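Local coordinates for protein uncharacterized HTH-type transcriptional regulator YybR (Bacillus subtilis, PDB 4A5N) that probably binds DNA as a dimeric winged helix-turn-helix transcription activator of the MarR/DUF24 type that responds to redox signals, at residues V22-M35 and M56-V70. The protein carries 1 engineered substitution. Sequence-based numbering, arbitrary orientation.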
# COMPACT_ATOMS: atom_id res chain seq x y z
N VAL B 22 -5.34 5.69 0.13
CA VAL B 22 -4.88 6.92 0.75
C VAL B 22 -3.35 7.07 0.72
O VAL B 22 -2.84 8.18 0.52
CB VAL B 22 -5.40 7.05 2.19
CG1 VAL B 22 -5.06 8.43 2.75
CG2 VAL B 22 -6.90 6.82 2.22
N ILE B 23 -2.63 5.96 0.92
CA ILE B 23 -1.18 5.99 1.16
C ILE B 23 -0.38 5.29 0.07
O ILE B 23 0.85 5.32 0.06
CB ILE B 23 -0.86 5.42 2.58
CG1 ILE B 23 0.44 6.00 3.14
CG2 ILE B 23 -0.84 3.90 2.58
CD1 ILE B 23 0.58 7.51 3.07
N GLY B 24 -1.10 4.71 -0.89
CA GLY B 24 -0.49 3.88 -1.90
C GLY B 24 -0.17 4.63 -3.16
O GLY B 24 -0.39 5.83 -3.27
N GLY B 25 0.39 3.90 -4.11
CA GLY B 25 0.86 4.50 -5.35
C GLY B 25 2.36 4.71 -5.24
O GLY B 25 2.97 4.32 -4.25
N LYS B 26 2.98 5.31 -6.26
CA LYS B 26 4.43 5.36 -6.29
C LYS B 26 5.14 6.37 -5.35
O LYS B 26 6.32 6.20 -5.03
CB LYS B 26 4.90 5.54 -7.75
CG LYS B 26 6.40 5.60 -7.86
CD LYS B 26 6.89 5.31 -9.27
CE LYS B 26 8.35 4.93 -9.24
NZ LYS B 26 8.69 4.11 -10.44
N TRP B 27 4.42 7.39 -4.88
CA TRP B 27 5.04 8.55 -4.28
C TRP B 27 4.57 8.89 -2.90
O TRP B 27 5.30 9.46 -2.13
CB TRP B 27 4.76 9.75 -5.16
CG TRP B 27 5.08 9.57 -6.62
CD1 TRP B 27 4.19 9.42 -7.66
CD2 TRP B 27 6.41 9.52 -7.22
NE1 TRP B 27 4.87 9.29 -8.86
CE2 TRP B 27 6.20 9.34 -8.65
CE3 TRP B 27 7.70 9.60 -6.73
CZ2 TRP B 27 7.26 9.24 -9.53
CZ3 TRP B 27 8.76 9.51 -7.63
CH2 TRP B 27 8.54 9.33 -9.00
N LYS B 28 3.33 8.59 -2.57
CA LYS B 28 2.80 9.14 -1.31
C LYS B 28 3.54 8.63 -0.08
O LYS B 28 3.69 9.35 0.90
CB LYS B 28 1.30 8.89 -1.20
CG LYS B 28 0.43 9.82 -2.03
CD LYS B 28 -1.00 9.33 -2.11
CE LYS B 28 -1.81 10.06 -3.14
NZ LYS B 28 -3.21 9.62 -3.04
N GLY B 29 3.93 7.36 -0.10
CA GLY B 29 4.67 6.77 1.02
C GLY B 29 5.97 7.50 1.34
O GLY B 29 6.31 7.72 2.52
N ILE B 30 6.71 7.85 0.29
CA ILE B 30 7.96 8.56 0.39
C ILE B 30 7.71 9.95 0.94
O ILE B 30 8.38 10.37 1.88
CB ILE B 30 8.65 8.72 -1.00
CG1 ILE B 30 9.01 7.38 -1.61
CG2 ILE B 30 9.94 9.55 -0.92
CD1 ILE B 30 9.42 7.47 -3.07
N LEU B 31 6.72 10.64 0.36
CA LEU B 31 6.37 12.02 0.74
C LEU B 31 6.01 12.05 2.24
O LEU B 31 6.56 12.82 3.00
CB LEU B 31 5.20 12.55 -0.08
CG LEU B 31 5.55 12.70 -1.57
CD1 LEU B 31 4.35 13.24 -2.35
CD2 LEU B 31 6.79 13.58 -1.68
N PHE B 32 5.11 11.14 2.61
CA PHE B 32 4.69 10.95 3.97
C PHE B 32 5.85 10.71 4.92
O PHE B 32 5.97 11.39 5.97
CB PHE B 32 3.70 9.77 4.04
CG PHE B 32 3.09 9.57 5.40
CD1 PHE B 32 3.86 9.09 6.46
CD2 PHE B 32 1.78 9.90 5.63
CE1 PHE B 32 3.29 8.92 7.71
CE2 PHE B 32 1.20 9.79 6.90
CZ PHE B 32 1.96 9.27 7.92
N TYR B 33 6.70 9.74 4.59
CA TYR B 33 7.83 9.40 5.43
C TYR B 33 8.70 10.61 5.77
O TYR B 33 9.07 10.80 6.93
CB TYR B 33 8.70 8.28 4.83
CG TYR B 33 9.88 7.95 5.68
CD1 TYR B 33 9.76 7.15 6.82
CD2 TYR B 33 11.13 8.48 5.39
CE1 TYR B 33 10.87 6.87 7.63
CE2 TYR B 33 12.23 8.21 6.19
CZ TYR B 33 12.10 7.41 7.30
OH TYR B 33 13.23 7.17 8.05
N HIS B 34 8.94 11.45 4.77
CA HIS B 34 9.82 12.59 4.92
C HIS B 34 9.18 13.73 5.68
O HIS B 34 9.87 14.61 6.17
CB HIS B 34 10.39 12.97 3.55
CG HIS B 34 11.49 12.01 3.07
ND1 HIS B 34 12.80 12.21 3.34
CD2 HIS B 34 11.42 10.81 2.34
CE1 HIS B 34 13.52 11.19 2.84
NE2 HIS B 34 12.68 10.33 2.24
N MET B 35 7.88 13.68 5.88
CA MET B 35 7.24 14.65 6.77
C MET B 35 7.15 14.17 8.21
O MET B 35 6.74 14.96 9.07
CB MET B 35 5.87 15.05 6.28
CG MET B 35 5.89 15.97 5.06
SD MET B 35 4.25 16.37 4.38
CE MET B 35 4.01 14.95 3.30
N MET B 56 3.35 16.17 -11.08
CA MET B 56 3.01 14.96 -10.34
C MET B 56 3.20 15.18 -8.82
O MET B 56 2.36 14.77 -8.05
CB MET B 56 3.86 13.78 -10.82
CG MET B 56 3.57 12.48 -10.07
SD MET B 56 1.86 11.95 -10.28
CE MET B 56 1.95 11.18 -11.90
N LEU B 57 4.28 15.83 -8.41
CA LEU B 57 4.45 16.14 -6.98
C LEU B 57 3.28 17.00 -6.46
O LEU B 57 2.73 16.73 -5.35
CB LEU B 57 5.80 16.84 -6.76
CG LEU B 57 6.13 17.26 -5.31
CD1 LEU B 57 6.13 16.02 -4.42
CD2 LEU B 57 7.45 18.02 -5.19
N THR B 58 2.91 18.02 -7.23
CA THR B 58 1.81 18.89 -6.81
C THR B 58 0.51 18.08 -6.68
O THR B 58 -0.21 18.26 -5.75
CB THR B 58 1.56 20.05 -7.82
OG1 THR B 58 2.71 20.88 -7.87
CG2 THR B 58 0.34 20.91 -7.41
N LEU B 59 0.25 17.18 -7.63
CA LEU B 59 -0.97 16.36 -7.64
C LEU B 59 -0.99 15.41 -6.47
O LEU B 59 -2.02 15.32 -5.76
CB LEU B 59 -1.09 15.60 -8.96
CG LEU B 59 -2.27 14.66 -9.28
CD1 LEU B 59 -3.62 15.24 -8.81
CD2 LEU B 59 -2.28 14.41 -10.79
N GLN B 60 0.13 14.72 -6.23
CA GLN B 60 0.20 13.79 -5.10
C GLN B 60 -0.02 14.52 -3.78
O GLN B 60 -0.73 14.02 -2.87
CB GLN B 60 1.55 13.03 -5.05
CG GLN B 60 1.81 12.10 -6.23
CD GLN B 60 0.85 10.94 -6.29
OE1 GLN B 60 0.82 10.09 -5.40
NE2 GLN B 60 0.01 10.93 -7.30
N LEU B 61 0.59 15.69 -3.64
CA LEU B 61 0.43 16.47 -2.40
C LEU B 61 -1.01 17.00 -2.24
O LEU B 61 -1.52 17.05 -1.14
CB LEU B 61 1.47 17.62 -2.32
CG LEU B 61 2.93 17.24 -2.06
CD1 LEU B 61 3.88 18.39 -2.42
CD2 LEU B 61 3.14 16.79 -0.60
N ARG B 62 -1.66 17.39 -3.34
CA ARG B 62 -3.05 17.87 -3.32
C ARG B 62 -3.99 16.75 -2.87
O ARG B 62 -4.94 16.98 -2.09
CB ARG B 62 -3.51 18.41 -4.71
CG ARG B 62 -3.18 19.87 -4.97
CD ARG B 62 -3.82 20.38 -6.26
NE ARG B 62 -3.85 21.84 -6.36
CZ ARG B 62 -4.95 22.61 -6.39
NH1 ARG B 62 -6.18 22.07 -6.36
NH2 ARG B 62 -4.83 23.93 -6.47
N GLU B 63 -3.74 15.53 -3.34
CA GLU B 63 -4.57 14.40 -2.93
C GLU B 63 -4.40 14.07 -1.46
O GLU B 63 -5.38 13.84 -0.77
CB GLU B 63 -4.27 13.16 -3.76
CG GLU B 63 -4.49 13.37 -5.24
CD GLU B 63 -4.39 12.09 -6.01
OE1 GLU B 63 -4.03 11.07 -5.40
OE2 GLU B 63 -4.68 12.12 -7.24
N LEU B 64 -3.17 14.03 -0.97
CA LEU B 64 -2.92 13.86 0.51
C LEU B 64 -3.59 14.93 1.35
O LEU B 64 -4.20 14.66 2.45
CB LEU B 64 -1.42 13.88 0.77
CG LEU B 64 -0.73 12.55 0.47
CD1 LEU B 64 0.79 12.76 0.45
CD2 LEU B 64 -1.12 11.47 1.47
N GLU B 65 -3.50 16.17 0.86
CA GLU B 65 -4.23 17.30 1.47
C GLU B 65 -5.75 17.11 1.42
O GLU B 65 -6.48 17.30 2.44
CB GLU B 65 -3.81 18.65 0.86
CG GLU B 65 -4.50 19.87 1.50
CD GLU B 65 -4.17 21.19 0.81
OE1 GLU B 65 -3.44 21.20 -0.22
OE2 GLU B 65 -4.64 22.23 1.30
N ALA B 66 -6.26 16.72 0.25
CA ALA B 66 -7.70 16.56 0.09
C ALA B 66 -8.25 15.47 1.03
O ALA B 66 -9.38 15.57 1.46
CB ALA B 66 -8.06 16.25 -1.36
N ASP B 67 -7.44 14.45 1.32
CA ASP B 67 -7.82 13.34 2.16
C ASP B 67 -7.60 13.66 3.64
O ASP B 67 -7.84 12.81 4.48
CB ASP B 67 -7.01 12.07 1.80
CG ASP B 67 -7.45 11.42 0.49
OD1 ASP B 67 -8.51 11.81 -0.05
OD2 ASP B 67 -6.76 10.49 0.03
N GLY B 68 -7.10 14.86 3.95
CA GLY B 68 -6.87 15.30 5.32
C GLY B 68 -5.60 14.83 6.01
O GLY B 68 -5.47 14.97 7.22
N ILE B 69 -4.68 14.27 5.24
CA ILE B 69 -3.41 13.70 5.75
C ILE B 69 -2.26 14.71 5.81
O ILE B 69 -1.37 14.64 6.69
CB ILE B 69 -2.95 12.57 4.80
CG1 ILE B 69 -4.09 11.56 4.54
CG2 ILE B 69 -1.68 11.88 5.33
CD1 ILE B 69 -4.67 10.89 5.78
N VAL B 70 -2.33 15.68 4.92
CA VAL B 70 -1.35 16.73 4.84
C VAL B 70 -1.98 18.11 4.94
O VAL B 70 -3.09 18.35 4.43
CB VAL B 70 -0.51 16.58 3.55
CG1 VAL B 70 0.33 17.83 3.27
CG2 VAL B 70 0.37 15.35 3.68
O HOH W 1 -3.97 10.49 -0.61
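Lys28 reaches across from the first turn of helix 28-35 and forms a salt bridge with Glu63, its NZ 2.9 Å from Glu63 OE1 and nearly along that oxygen's C-O axis. The chain is extended beyond CG, long enough for its methylenes to run alongside Leu64, the two side chains pointing opposite ways, with CG 3.9 Å from Leu64 CD1, and beside Gln60 OE1 before the ammonium arrives. Lys28 NZ also donates to a water whose oxygen is 2.7 Å away; this water in turn donates to Val22 O and Asp67 OD2, tying the end of helix 15-23 and Asp67, just past helix 54-66, to the buried ammonium. Replacing Lys28 by alanine would take away the ammonium, and would probably leave Glu63 without its positive mate, the water without one of its partners and the flank of Leu64 uncovered. Toward the start of helix 54-66, Trp27, at the N-cap position of helix 28-35, crosses Gln60 at about a right angle, the indole and amide planes 61° apart. Met56 meets the same indole obliquely, its CG 3.7 Å from Trp27 NE1 and its sulfur in a Met-aromatic contact. Farther in, apolar side chains suit the buried part of the interface: Leu31 places CD2 3.7 Å from Leu57 CD1, while Met35, bent at chi3 (-85°), turns CE onto Val70 CG2. Ile69 touches Val22 and, through CG2, the edge of the Phe32 ring. Gly68, with positive phi, closes helix 54-66 in a Schellman motif, bringing Ile69 and Val70 round to these partners. Segments 28-35 and 56-66 cross at -70°, their axes 10.6 Å apart at closest approach, within a winged helix-turn-helix domain. Helix 42-48 packs on Leu31 and Leu57, strand 81-86 on Met35 and Leu61, and helix 94-115 on Phe32, while Arg115 of the second subunit forms a salt bridge with Asp67 OD1, the oxygen not used by the water.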